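Local coordinates for apical membrane antigen 1 (Babesia divergens, PDB 4APM), which probably takes part in host-cell invasion by this apicomplexan parasite, as a calcium-binding membrane antigen associated with the moving junction, at residues A[225-230]-A[314-319]; A[235-240]-A[325-330]; A[122-127]-A[212-217]. One frame throughout, in Å; residues are numbered along the deposited sequence.

Interaction 1: A[225-230]-A[314-319]; sequences AIFGRG and MNWANY
F227 and W316 form the aromatic part of this buried contact. The pair is T-shaped. The edge of the W316 indole turns toward the face of the F227 phenyl ring. The planes stand 74° apart, and the centroid of the phenyl ring is 5.5 Å from that of the indole five-membered ring. F227 has CG anti to its carbonyl carbon (chi1 -73°), which sends the phenyl across to W316 and A317. The indole begins toward F227 but its far end runs away from it. NE1 of W316 donates a hydrogen bond to the carbonyl of F19, outside the contact. N315 CB lies over one indole face, about 3.7 Å above its plane.

Apolar contact adds to the pair. F227 CE2 touches W316 CB at 3.6 Å, and the two side chains cross nearly at a right angle. The same CE2 comes within 3.5 Å of A317 O.

The third group involves the amide of N318. It reaches across to the backbone of I226 and F227 and lies next to the phenyl CD2, with ring and amide planes 66° apart. I226 meets it with CG2, the branch anti to its own backbone N.

All six touching residues are buried, and F227 is central to the contact. The strands belong to different sheets. Their axes approach to 6.9 Å. Strand 225-231 lies between strands 335-339 and 234-237. Strand 316-320 lies between 325-329 and 342-346. The F227 ring also meets I329, L336 and A344, so it sits in the hydrophobic layer between the sheets.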
ATOM      1  N   ALA A 225       9.367   6.581 -11.009  1.00 31.27           N
ATOM      2  CA  ALA A 225       8.654   5.466 -11.669  1.00 28.52           C
ATOM      3  C   ALA A 225       7.209   5.783 -11.939  1.00 27.79           C
ATOM      4  O   ALA A 225       6.521   6.402 -11.111  1.00 27.79           O
ATOM      5  CB  ALA A 225       8.755   4.193 -10.834  1.00 30.86           C
ATOM      6  N   ILE A 226       6.746   5.298 -13.082  1.00 28.10           N
ATOM      7  CA  ILE A 226       5.351   5.312 -13.451  1.00 28.64           C
ATOM      8  C   ILE A 226       4.964   3.852 -13.688  1.00 31.85           C
ATOM      9  O   ILE A 226       5.716   3.105 -14.322  1.00 29.08           O
ATOM     10  CB  ILE A 226       5.141   6.045 -14.784  1.00 28.96           C
ATOM     11  CG1 ILE A 226       5.516   7.523 -14.668  1.00 29.63           C
ATOM     12  CG2 ILE A 226       3.710   5.857 -15.299  1.00 28.12           C
ATOM     13  CD1 ILE A 226       5.622   8.204 -16.016  1.00 28.83           C
ATOM     14  N   PHE A 227       3.816   3.446 -13.150  1.00 29.05           N
ATOM     15  CA  PHE A 227       3.294   2.076 -13.333  1.00 27.79           C
ATOM     16  C   PHE A 227       2.843   1.837 -14.776  1.00 26.48           C
ATOM     17  O   PHE A 227       2.144   2.668 -15.345  1.00 24.82           O
ATOM     18  CB  PHE A 227       2.076   1.861 -12.429  1.00 23.99           C
ATOM     19  CG  PHE A 227       2.409   1.711 -10.983  1.00 24.37           C
ATOM     20  CD1 PHE A 227       3.282   0.718 -10.562  1.00 22.11           C
ATOM     21  CD2 PHE A 227       1.773   2.501 -10.025  1.00 20.25           C
ATOM     22  CE1 PHE A 227       3.563   0.540  -9.222  1.00 20.93           C
ATOM     23  CE2 PHE A 227       2.028   2.295  -8.679  1.00 22.40           C
ATOM     24  CZ  PHE A 227       2.936   1.321  -8.275  1.00 19.59           C
ATOM     25  N   GLY A 228       3.169   0.672 -15.330  1.00 26.78           N
ATOM     26  CA  GLY A 228       2.711   0.322 -16.671  1.00 29.84           C
ATOM     27  C   GLY A 228       2.343  -1.143 -16.832  1.00 33.37           C
ATOM     28  O   GLY A 228       2.546  -1.957 -15.924  1.00 29.89           O
ATOM     29  N   ARG A 229       1.820  -1.485 -18.004  1.00 34.98           N
ATOM     30  CA  ARG A 229       1.754  -2.880 -18.426  1.00 38.31           C
ATOM     31  C   ARG A 229       2.475  -3.094 -19.751  1.00 40.58           C
ATOM     32  O   ARG A 229       2.477  -2.219 -20.629  1.00 41.89           O
ATOM     33  CB  ARG A 229       0.292  -3.369 -18.516  1.00 43.10           C
ATOM     34  CG  ARG A 229      -0.430  -3.416 -17.158  1.00 45.27           C
ATOM     35  CD  ARG A 229      -1.904  -3.784 -17.286  1.00 48.30           C
ATOM     36  NE  ARG A 229      -2.079  -5.069 -17.959  1.00 53.88           N
ATOM     37  CZ  ARG A 229      -1.805  -6.254 -17.412  1.00 54.85           C
ATOM     38  NH1 ARG A 229      -1.347  -6.332 -16.172  1.00 56.98           N
ATOM     39  NH2 ARG A 229      -2.002  -7.365 -18.107  1.00 54.62           N
ATOM     40  N   GLY A 230       3.095  -4.260 -19.884  1.00 39.59           N
ATOM     41  CA  GLY A 230       3.777  -4.631 -21.111  1.00 43.06           C
ATOM     42  C   GLY A 230       2.833  -4.590 -22.290  1.00 48.20           C
ATOM     43  O   GLY A 230       1.681  -5.034 -22.199  1.00 41.63           O
ATOM     44  N   MET A 314      -8.820   0.005  -6.521  1.00 24.56           N
ATOM     45  CA  MET A 314      -7.846   0.959  -7.036  1.00 24.55           C
ATOM     46  C   MET A 314      -6.684   1.080  -6.073  1.00 23.18           C
ATOM     47  O   MET A 314      -6.669   1.986  -5.239  1.00 25.94           O
ATOM     48  CB  MET A 314      -8.492   2.310  -7.240  1.00 25.62           C
ATOM     49  CG  MET A 314      -9.804   2.204  -7.978  1.00 28.39           C
ATOM     50  SD  MET A 314     -10.407   3.834  -8.446  1.00 35.93           S
ATOM     51  CE  MET A 314     -12.052   3.394  -9.004  1.00 30.64           C
ATOM     52  N   ASN A 315      -5.689   0.209  -6.241  1.00 21.68           N
ATOM     53  CA  ASN A 315      -4.651  -0.046  -5.231  1.00 22.64           C
ATOM     54  C   ASN A 315      -3.293   0.647  -5.440  1.00 21.56           C
ATOM     55  O   ASN A 315      -2.362   0.414  -4.672  1.00 23.15           O
ATOM     56  CB  ASN A 315      -4.402  -1.561  -5.107  1.00 20.95           C
ATOM     57  CG  ASN A 315      -5.648  -2.331  -4.684  1.00 24.04           C
ATOM     58  OD1 ASN A 315      -6.512  -1.798  -3.971  1.00 22.46           O
ATOM     59  ND2 ASN A 315      -5.716  -3.620  -5.065  1.00 21.31           N
ATOM     60  N   TRP A 316      -3.164   1.409  -6.522  1.00 21.80           N
ATOM     61  CA  TRP A 316      -1.866   1.938  -6.972  1.00 21.98           C
ATOM     62  C   TRP A 316      -2.117   3.309  -7.512  1.00 23.97           C
ATOM     63  O   TRP A 316      -3.231   3.605  -8.002  1.00 22.56           O
ATOM     64  CB  TRP A 316      -1.258   1.074  -8.089  1.00 23.62           C
ATOM     65  CG  TRP A 316      -1.375  -0.432  -7.921  1.00 23.30           C
ATOM     66  CD1 TRP A 316      -0.410  -1.306  -7.412  1.00 24.93           C
ATOM     67  CD2 TRP A 316      -2.496  -1.300  -8.332  1.00 22.87           C
ATOM     68  NE1 TRP A 316      -0.865  -2.621  -7.457  1.00 26.03           N
ATOM     69  CE2 TRP A 316      -2.108  -2.675  -7.988  1.00 22.97           C
ATOM     70  CE3 TRP A 316      -3.754  -1.076  -8.876  1.00 28.44           C
ATOM     71  CZ2 TRP A 316      -2.929  -3.756  -8.245  1.00 23.55           C
ATOM     72  CZ3 TRP A 316      -4.581  -2.193  -9.139  1.00 26.52           C
ATOM     73  CH2 TRP A 316      -4.168  -3.498  -8.832  1.00 24.08           C
ATOM     74  N   ALA A 317      -1.122   4.183  -7.365  1.00 23.52           N
ATOM     75  CA  ALA A 317      -1.212   5.553  -7.886  1.00 24.55           C
ATOM     76  C   ALA A 317       0.153   6.044  -8.346  1.00 25.89           C
ATOM     77  O   ALA A 317       1.193   5.610  -7.825  1.00 23.14           O
ATOM     78  CB  ALA A 317      -1.783   6.500  -6.832  1.00 22.98           C
ATOM     79  N   ASN A 318       0.135   6.927  -9.342  1.00 26.56           N
ATOM     80  CA  ASN A 318       1.327   7.635  -9.796  1.00 24.82           C
ATOM     81  C   ASN A 318       1.243   9.053  -9.354  1.00 26.29           C
ATOM     82  O   ASN A 318       0.303   9.759  -9.696  1.00 26.03           O
ATOM     83  CB  ASN A 318       1.383   7.639 -11.306  1.00 26.86           C
ATOM     84  CG  ASN A 318       1.254   6.263 -11.880  1.00 27.43           C
ATOM     85  OD1 ASN A 318       0.150   5.831 -12.201  1.00 36.24           O
ATOM     86  ND2 ASN A 318       2.359   5.529 -11.930  1.00 26.46           N
ATOM     87  N   TYR A 319       2.216   9.470  -8.565  1.00 27.51           N
ATOM     88  CA  TYR A 319       2.271  10.824  -8.112  1.00 25.97           C
ATOM     89  C   TYR A 319       3.421  11.532  -8.804  1.00 26.94           C
ATOM     90  O   TYR A 319       4.578  11.162  -8.629  1.00 28.24           O
ATOM     91  CB  TYR A 319       2.459  10.885  -6.610  1.00 26.36           C
ATOM     92  CG  TYR A 319       2.643  12.289  -6.143  1.00 29.38           C
ATOM     93  CD1 TYR A 319       1.641  13.242  -6.344  1.00 31.41           C
ATOM     94  CD2 TYR A 319       3.870  12.710  -5.640  1.00 27.82           C
ATOM     95  CE1 TYR A 319       1.813  14.557  -5.921  1.00 33.98           C
ATOM     96  CE2 TYR A 319       4.061  14.010  -5.237  1.00 31.65           C
ATOM     97  CZ  TYR A 319       3.042  14.927  -5.388  1.00 33.72           C
ATOM     98  OH  TYR A 319       3.266  16.216  -5.020  1.00 37.50           O
TER

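Interaction 2: A[235-240]-A[325-330]; sequences CVAIES and LCRVIE
R327 reaches across to the backbone of I238 and to the side chain of S240. Its chain bends at chi3 (-59°), which turns the guanidinium out across the strand, toward residues 238-240. NH1 gives one hydrogen to I238 O at 2.8 Å, almost straight at 171°. The bond lies in the carbonyl plane and in the guanidinium plane. NH1 also donates to S240 OG at 3.0 Å, again near the guanidinium plane. A weak third bond runs from NH2 to I238 O at 3.4 Å. NH1 thus meets two acceptors at one edge of the group, which should fix its rotation. S240 OG is hydrogen-bonded to E243 as well. E243 also touches the R327 side chain, and its charge may help balance the arginine.

V328 turns its side chain away and takes part through its carbonyl. V328 O receives a CA-H...O contact from S240 CA at 3.5 Å.

I329 supplies the apolar part. Its CG1 sits between the backbone N and the carbonyl carbon (chi1 61°), which leaves CG2 to face residues 238-240. I329 CG2 meets I238 CG2 at 3.7 Å and E239 O at 3.2 Å. The two isoleucines cross at about a right angle.

At E330 the link is a water. The water donates to E239 O at 2.7 Å and accepts from E330 N at 2.8 Å.

Here the chain passes from one packed sheet to the other. Residues 238-240 leave strand 234-237 of the mixed sheet and lead to strand 242-245, which pairs antiparallel with strand 325-329. Both sheets are part of the AMA1 ectodomain, whose sequence family belongs to the PAN clan.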
ATOM      1  N   CYS A 235       7.071  -0.976 -22.170  1.00 43.83           N
ATOM      2  CA  CYS A 235       6.236  -0.771 -21.005  1.00 40.59           C
ATOM      3  C   CYS A 235       5.391   0.479 -21.227  1.00 43.41           C
ATOM      4  O   CYS A 235       5.932   1.576 -21.462  1.00 43.21           O
ATOM      5  CB  CYS A 235       7.098  -0.656 -19.735  1.00 42.55           C
ATOM      6  SG  CYS A 235       6.135  -0.472 -18.202  1.00 53.67           S
ATOM      7  N   VAL A 236       4.067   0.307 -21.223  1.00 36.94           N
ATOM      8  CA  VAL A 236       3.148   1.429 -21.469  1.00 36.90           C
ATOM      9  C   VAL A 236       2.442   1.885 -20.168  1.00 37.64           C
ATOM     10  O   VAL A 236       1.845   1.077 -19.462  1.00 36.68           O
ATOM     11  CB  VAL A 236       2.086   1.077 -22.555  1.00 37.14           C
ATOM     12  CG1 VAL A 236       1.166   2.260 -22.827  1.00 34.90           C
ATOM     13  CG2 VAL A 236       2.753   0.619 -23.846  1.00 34.41           C
ATOM     14  N   ALA A 237       2.518   3.183 -19.870  1.00 37.18           N
ATOM     15  CA  ALA A 237       1.839   3.776 -18.726  1.00 32.00           C
ATOM     16  C   ALA A 237       0.370   3.366 -18.684  1.00 35.63           C
ATOM     17  O   ALA A 237      -0.330   3.411 -19.712  1.00 34.98           O
ATOM     18  CB  ALA A 237       1.964   5.293 -18.770  1.00 30.05           C
ATOM     19  N   ILE A 238      -0.094   2.976 -17.493  1.00 32.22           N
ATOM     20  CA  ILE A 238      -1.486   2.567 -17.289  1.00 31.51           C
ATOM     21  C   ILE A 238      -2.392   3.795 -17.163  1.00 32.16           C
ATOM     22  O   ILE A 238      -2.074   4.742 -16.427  1.00 33.09           O
ATOM     23  CB  ILE A 238      -1.626   1.669 -16.029  1.00 30.14           C
ATOM     24  CG1 ILE A 238      -1.113   0.282 -16.315  1.00 27.52           C
ATOM     25  CG2 ILE A 238      -3.074   1.576 -15.569  1.00 27.29           C
ATOM     26  CD1 ILE A 238      -0.744  -0.481 -15.065  1.00 29.46           C
ATOM     27  N   GLU A 239      -3.539   3.760 -17.842  1.00 29.21           N
ATOM     28  CA  GLU A 239      -4.488   4.883 -17.834  1.00 31.58           C
ATOM     29  C   GLU A 239      -5.113   5.077 -16.453  1.00 32.21           C
ATOM     30  O   GLU A 239      -5.295   4.123 -15.690  1.00 32.56           O
ATOM     31  CB  GLU A 239      -5.597   4.664 -18.869  1.00 32.47           C
ATOM     32  CG  GLU A 239      -6.408   3.409 -18.601  0.60 35.24           C
ATOM     33  CD  GLU A 239      -7.677   3.332 -19.428  0.60 43.18           C
ATOM     34  OE1 GLU A 239      -7.955   4.273 -20.215  0.60 43.78           O
ATOM     35  OE2 GLU A 239      -8.410   2.332 -19.262  0.60 45.83           O
ATOM     36  N   SER A 240      -5.435   6.319 -16.135  1.00 31.49           N
ATOM     37  CA  SER A 240      -5.972   6.644 -14.833  1.00 31.80           C
ATOM     38  C   SER A 240      -7.381   6.098 -14.728  1.00 35.98           C
ATOM     39  O   SER A 240      -8.138   6.152 -15.701  1.00 36.79           O
ATOM     40  CB  SER A 240      -5.992   8.153 -14.657  1.00 31.21           C
ATOM     41  OG  SER A 240      -4.767   8.697 -15.081  1.00 34.72           O
ATOM     42  N   LEU A 325       0.148  16.052 -10.063  1.00 33.40           N
ATOM     43  CA  LEU A 325      -0.956  15.251 -10.540  1.00 30.47           C
ATOM     44  C   LEU A 325      -0.892  13.828  -9.965  1.00 29.74           C
ATOM     45  O   LEU A 325       0.094  13.111 -10.143  1.00 26.75           O
ATOM     46  CB  LEU A 325      -1.065  15.264 -12.054  1.00 27.38           C
ATOM     47  CG  LEU A 325      -2.298  14.574 -12.656  1.00 26.27           C
ATOM     48  CD1 LEU A 325      -3.588  15.334 -12.364  1.00 29.13           C
ATOM     49  CD2 LEU A 325      -2.124  14.447 -14.151  1.00 24.21           C
ATOM     50  N   CYS A 326      -1.954  13.455  -9.260  1.00 25.77           N
ATOM     51  CA  CYS A 326      -2.103  12.127  -8.728  1.00 27.92           C
ATOM     52  C   CYS A 326      -3.011  11.306  -9.662  1.00 27.90           C
ATOM     53  O   CYS A 326      -4.175  11.626  -9.822  1.00 28.84           O
ATOM     54  CB  CYS A 326      -2.718  12.202  -7.326  1.00 28.25           C
ATOM     55  SG  CYS A 326      -3.005  10.596  -6.533  1.00 32.69           S
ATOM     56  N   ARG A 327      -2.471  10.263 -10.292  1.00 25.67           N
ATOM     57  CA  ARG A 327      -3.290   9.413 -11.150  1.00 25.32           C
ATOM     58  C   ARG A 327      -3.568   8.074 -10.467  1.00 24.93           C
ATOM     59  O   ARG A 327      -2.674   7.245 -10.355  1.00 25.70           O
ATOM     60  CB  ARG A 327      -2.620   9.185 -12.507  1.00 22.96           C
ATOM     61  CG  ARG A 327      -2.294  10.461 -13.285  1.00 28.60           C
ATOM     62  CD  ARG A 327      -2.006  10.137 -14.763  1.00 31.74           C
ATOM     63  NE  ARG A 327      -0.884   9.196 -14.929  1.00 31.78           N
ATOM     64  CZ  ARG A 327      -0.995   7.919 -15.323  1.00 32.48           C
ATOM     65  NH1 ARG A 327      -2.182   7.386 -15.645  1.00 32.09           N
ATOM     66  NH2 ARG A 327       0.097   7.177 -15.446  1.00 26.65           N
ATOM     67  N   VAL A 328      -4.789   7.861  -9.999  1.00 24.03           N
ATOM     68  CA  VAL A 328      -5.098   6.569  -9.438  1.00 26.52           C
ATOM     69  C   VAL A 328      -5.585   5.559 -10.470  1.00 27.98           C
ATOM     70  O   VAL A 328      -6.244   5.927 -11.447  1.00 28.65           O
ATOM     71  CB  VAL A 328      -5.810   6.609  -8.053  1.00 27.40           C
ATOM     72  CG1 VAL A 328      -6.021   8.026  -7.545  1.00 23.96           C
ATOM     73  CG2 VAL A 328      -7.035   5.704  -7.967  1.00 25.83           C
ATOM     74  N   ILE A 329      -5.049   4.344 -10.368  1.00 27.95           N
ATOM     75  CA  ILE A 329      -5.257   3.307 -11.371  1.00 29.07           C
ATOM     76  C   ILE A 329      -5.837   2.027 -10.765  1.00 29.84           C
ATOM     77  O   ILE A 329      -5.732   1.784  -9.578  1.00 26.48           O
ATOM     78  CB  ILE A 329      -3.963   2.965 -12.144  1.00 30.11           C
ATOM     79  CG1 ILE A 329      -2.873   2.443 -11.191  1.00 29.91           C
ATOM     80  CG2 ILE A 329      -3.514   4.165 -12.992  1.00 32.00           C
ATOM     81  CD1 ILE A 329      -1.631   1.904 -11.883  1.00 29.52           C
ATOM     82  N   GLU A 330      -6.451   1.211 -11.606  1.00 29.90           N
ATOM     83  CA  GLU A 330      -7.129   0.044 -11.112  1.00 33.12           C
ATOM     84  C   GLU A 330      -6.736  -1.234 -11.829  1.00 34.00           C
ATOM     85  O   GLU A 330      -7.265  -2.294 -11.513  1.00 35.87           O
ATOM     86  CB  GLU A 330      -8.647   0.233 -11.136  1.00 34.74           C
ATOM     87  CG  GLU A 330      -9.284   0.198 -12.525  1.00 36.14           C
ATOM     88  CD  GLU A 330     -10.729   0.672 -12.481  1.00 40.47           C
ATOM     89  OE1 GLU A 330     -11.389   0.548 -11.418  1.00 39.88           O
ATOM     90  OE2 GLU A 330     -11.192   1.219 -13.493  1.00 44.00           O
TER
HETATM   91  O   HOH W   1      -6.519   2.171 -14.256  1.00 28.18           O

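Interaction 3: A[122-127]-A[212-217]; sequences DGNDVA and KWEENC. With CA (calcium ion), chain B; ACT (acetate ion), chain C.
N124 is the N-cap of helix 125-134, and its capping oxygen is shared with W213. OD1 of N124 accepts from A127 N at 2.9 Å, nearly end-on to the C=O. It also accepts from W213 NE1 at 2.7 Å, with an N-H...O angle of 163°. The indole donor arrives from the side of the carbonyl and is tilted from its plane, while OD1 lies close to the plane of the indole ring. One buried N-H is thereby satisfied by the same atom that closes the first turn of the helix.

The tight part is V126 on W213. The V126 CG1 methyl, anti to its backbone N (chi1 168°), makes a CH-pi contact over the five-membered ring, 4.0 Å from its centroid. V126 CB touches W213 CZ2 at 3.5 Å. P52 packs on both residues as well.

The opposite face of the indole is the solvent side: E214 CG and a water lie over it near the rim. The water accepts from N124 ND2 at 3.0 Å and from E214 N at 2.8 Å, bridging the two segments. The carboxylate of the exposed E214 is held by Y220. An acetate, probably from the crystallisation liquor, lies at the indole edge and accepts a weak hydrogen bond from V126 N.

Just before the cap, the chain passes a calcium site. G120 O and three waters complete the coordination. D122 binds the calcium ion with both carboxylate oxygens, OD1 at 2.5 Å and OD2 at 2.4 Å.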
ATOM      1  N   ASP A 122      10.837 -14.467  16.530  1.00 26.89           N
ATOM      2  CA  ASP A 122      12.092 -14.483  15.768  1.00 28.52           C
ATOM      3  C   ASP A 122      12.070 -13.718  14.442  1.00 26.99           C
ATOM      4  O   ASP A 122      13.024 -13.799  13.700  1.00 27.86           O
ATOM      5  CB  ASP A 122      12.585 -15.940  15.502  1.00 28.96           C
ATOM      6  CG  ASP A 122      12.798 -16.746  16.787  1.00 33.64           C
ATOM      7  OD1 ASP A 122      13.336 -16.201  17.772  1.00 38.08           O
ATOM      8  OD2 ASP A 122      12.443 -17.936  16.818  1.00 33.78           O
ATOM      9  N   GLY A 123      11.009 -12.975  14.124  1.00 26.27           N
ATOM     10  CA  GLY A 123      11.007 -12.234  12.844  1.00 25.76           C
ATOM     11  C   GLY A 123      11.283 -10.761  13.094  1.00 24.75           C
ATOM     12  O   GLY A 123      11.648 -10.399  14.212  1.00 25.96           O
ATOM     13  N   ASN A 124      11.029  -9.894  12.111  1.00 22.93           N
ATOM     14  CA  ASN A 124      11.067  -8.467  12.409  1.00 25.71           C
ATOM     15  C   ASN A 124       9.917  -8.070  13.307  1.00 25.22           C
ATOM     16  O   ASN A 124       9.062  -8.906  13.635  1.00 27.86           O
ATOM     17  CB  ASN A 124      11.148  -7.588  11.159  1.00 25.42           C
ATOM     18  CG  ASN A 124      10.047  -7.867  10.160  1.00 29.61           C
ATOM     19  OD1 ASN A 124       8.874  -8.016  10.518  1.00 26.52           O
ATOM     20  ND2 ASN A 124      10.414  -7.860   8.871  1.00 28.44           N
ATOM     21  N   ASP A 125       9.917  -6.819  13.757  1.00 25.50           N
ATOM     22  CA  ASP A 125       8.925  -6.369  14.729  1.00 24.17           C
ATOM     23  C   ASP A 125       7.463  -6.473  14.233  1.00 25.43           C
ATOM     24  O   ASP A 125       6.567  -6.930  14.970  1.00 25.66           O
ATOM     25  CB  ASP A 125       9.246  -4.958  15.191  1.00 25.26           C
ATOM     26  CG  ASP A 125      10.622  -4.861  15.873  1.00 30.12           C
ATOM     27  OD1 ASP A 125      11.069  -5.857  16.491  1.00 27.17           O
ATOM     28  OD2 ASP A 125      11.277  -3.803  15.742  1.00 30.33           O
ATOM     29  N   VAL A 126       7.228  -6.060  12.994  1.00 21.79           N
ATOM     30  CA  VAL A 126       5.918  -6.160  12.425  1.00 22.50           C
ATOM     31  C   VAL A 126       5.489  -7.630  12.350  1.00 24.87           C
ATOM     32  O   VAL A 126       4.393  -7.971  12.777  1.00 25.38           O
ATOM     33  CB  VAL A 126       5.837  -5.481  11.032  1.00 23.08           C
ATOM     34  CG1 VAL A 126       4.539  -5.854  10.331  1.00 17.27           C
ATOM     35  CG2 VAL A 126       5.985  -3.961  11.178  1.00 20.46           C
ATOM     36  N   ALA A 127       6.383  -8.504  11.899  1.00 23.80           N
ATOM     37  CA  ALA A 127       6.078  -9.940  11.876  1.00 24.28           C
ATOM     38  C   ALA A 127       5.838 -10.498  13.292  1.00 24.33           C
ATOM     39  O   ALA A 127       4.894 -11.232  13.522  1.00 22.76           O
ATOM     40  CB  ALA A 127       7.172 -10.717  11.166  1.00 22.80           C
ATOM     41  N   LYS A 212       7.726 -12.574   5.513  1.00 28.18           N
ATOM     42  CA  LYS A 212       8.581 -11.897   4.563  1.00 30.43           C
ATOM     43  C   LYS A 212       7.845 -10.721   3.909  1.00 31.88           C
ATOM     44  O   LYS A 212       8.128 -10.359   2.768  1.00 31.36           O
ATOM     45  CB  LYS A 212       9.121 -12.885   3.532  1.00 30.30           C
ATOM     46  CG  LYS A 212      10.090 -13.893   4.148  1.00 38.38           C
ATOM     47  CD  LYS A 212      10.007 -15.266   3.490  1.00 48.56           C
ATOM     48  CE  LYS A 212      10.924 -15.374   2.272  1.00 56.91           C
ATOM     49  NZ  LYS A 212      10.918 -16.742   1.658  1.00 57.81           N
ATOM     50  N   TRP A 213       6.928 -10.103   4.659  1.00 28.67           N
ATOM     51  CA  TRP A 213       6.186  -8.939   4.157  1.00 27.54           C
ATOM     52  C   TRP A 213       7.076  -7.930   3.466  1.00 26.22           C
ATOM     53  O   TRP A 213       6.760  -7.460   2.375  1.00 26.25           O
ATOM     54  CB  TRP A 213       5.361  -8.280   5.270  1.00 23.17           C
ATOM     55  CG  TRP A 213       6.189  -7.699   6.399  1.00 22.00           C
ATOM     56  CD1 TRP A 213       6.579  -8.324   7.564  1.00 21.51           C
ATOM     57  CD2 TRP A 213       6.633  -6.307   6.543  1.00 24.56           C
ATOM     58  NE1 TRP A 213       7.279  -7.464   8.363  1.00 26.42           N
ATOM     59  CE2 TRP A 213       7.331  -6.232   7.811  1.00 25.45           C
ATOM     60  CE3 TRP A 213       6.526  -5.154   5.758  1.00 22.08           C
ATOM     61  CZ2 TRP A 213       7.925  -5.059   8.257  1.00 27.54           C
ATOM     62  CZ3 TRP A 213       7.159  -3.996   6.187  1.00 24.47           C
ATOM     63  CH2 TRP A 213       7.841  -3.943   7.418  1.00 24.78           C
ATOM     64  N   GLU A 214       8.253  -7.692   4.032  1.00 29.90           N
ATOM     65  CA  GLU A 214       9.150  -6.664   3.524  1.00 32.45           C
ATOM     66  C   GLU A 214       9.660  -6.903   2.127  1.00 28.33           C
ATOM     67  O   GLU A 214       9.916  -5.964   1.413  1.00 31.30           O
ATOM     68  CB  GLU A 214      10.319  -6.457   4.454  1.00 36.87           C
ATOM     69  CG  GLU A 214      10.170  -5.223   5.301  1.00 45.41           C
ATOM     70  CD  GLU A 214      11.512  -4.653   5.713  1.00 59.83           C
ATOM     71  OE1 GLU A 214      12.205  -5.290   6.553  1.00 47.17           O
ATOM     72  OE2 GLU A 214      11.876  -3.578   5.171  1.00 58.71           O
ATOM     73  N   GLU A 215       9.791  -8.151   1.722  1.00 29.53           N
ATOM     74  CA  GLU A 215      10.262  -8.447   0.360  1.00 30.48           C
ATOM     75  C   GLU A 215       9.104  -8.805  -0.586  1.00 30.44           C
ATOM     76  O   GLU A 215       9.239  -8.713  -1.805  1.00 28.39           O
ATOM     77  CB  GLU A 215      11.285  -9.599   0.401  1.00 32.33           C
ATOM     78  CG  GLU A 215      12.283  -9.522   1.559  0.60 31.03           C
ATOM     79  CD  GLU A 215      12.605 -10.885   2.147  0.60 35.40           C
ATOM     80  OE1 GLU A 215      12.792 -11.845   1.375  0.60 33.37           O
ATOM     81  OE2 GLU A 215      12.635 -11.010   3.387  0.60 43.06           O
ATOM     82  N   ASN A 216       7.980  -9.251  -0.022  1.00 28.47           N
ATOM     83  CA  ASN A 216       6.882  -9.839  -0.820  1.00 29.87           C
ATOM     84  C   ASN A 216       5.730  -8.862  -1.092  1.00 29.94           C
ATOM     85  O   ASN A 216       4.838  -9.145  -1.881  1.00 32.71           O
ATOM     86  CB  ASN A 216       6.338 -11.091  -0.117  1.00 30.60           C
ATOM     87  CG  ASN A 216       7.244 -12.305  -0.288  1.00 32.53           C
ATOM     88  OD1 ASN A 216       8.078 -12.347  -1.186  1.00 39.48           O
ATOM     89  ND2 ASN A 216       7.051 -13.313   0.549  1.00 30.33           N
ATOM     90  N   CYS A 217       5.726  -7.754  -0.360  1.00 29.62           N
ATOM     91  CA  CYS A 217       4.643  -6.766  -0.393  1.00 31.43           C
ATOM     92  C   CYS A 217       5.243  -5.461  -0.907  1.00 28.78           C
ATOM     93  O   CYS A 217       6.406  -5.177  -0.628  1.00 29.61           O
ATOM     94  CB  CYS A 217       4.120  -6.544   1.033  1.00 26.90           C
ATOM     95  SG  CYS A 217       3.206  -7.921   1.753  1.00 30.23           S
TER
HETATM   96 CA    CA B1511      12.751 -18.146  19.191  1.00 30.20          CA
HETATM   97  C   ACT C1512       9.672  -2.907  11.111  1.00 55.51           C
HETATM   98  O   ACT C1512      10.307  -2.532  10.092  1.00 58.25           O
HETATM   99  OXT ACT C1512       9.416  -4.123  11.374  1.00 44.46           O
HETATM  100  CH3 ACT C1512       9.216  -1.833  12.046  1.00 43.84           C
HETATM  101  O   HOH W   2       9.528  -8.944   6.238  1.00 28.79           O
HETATM  102  O   HOH W   3      14.713 -19.332  18.637  1.00 30.59           O
HETATM  103  O   HOH W   4      12.330 -19.038  21.450  1.00 31.94           O
HETATM  104  O   HOH W   5      14.070 -16.575  20.659  1.00 23.42           O

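In the fold
Interactions 1 and 2 are two parts of one sheet-to-sheet interface, with centres about 5 Å apart. Their segments alternate along the chain. Two probable backbone hydrogen bonds join them, N318 O to R327 N and R229 N to V236 O, each 2.9 Å, one in each sheet. Interaction 3 closes earlier in the sequence, on the opposite side of the chain's centre. Its centre is about 24 Å from that of interaction 1 and 28 Å from that of interaction 2. The nearest atoms of interactions 3 and 1 are about 9 Å apart, those of 3 and 2 about 15 Å. The calcium ion is bound by D122, away from the touching residues of interaction 3.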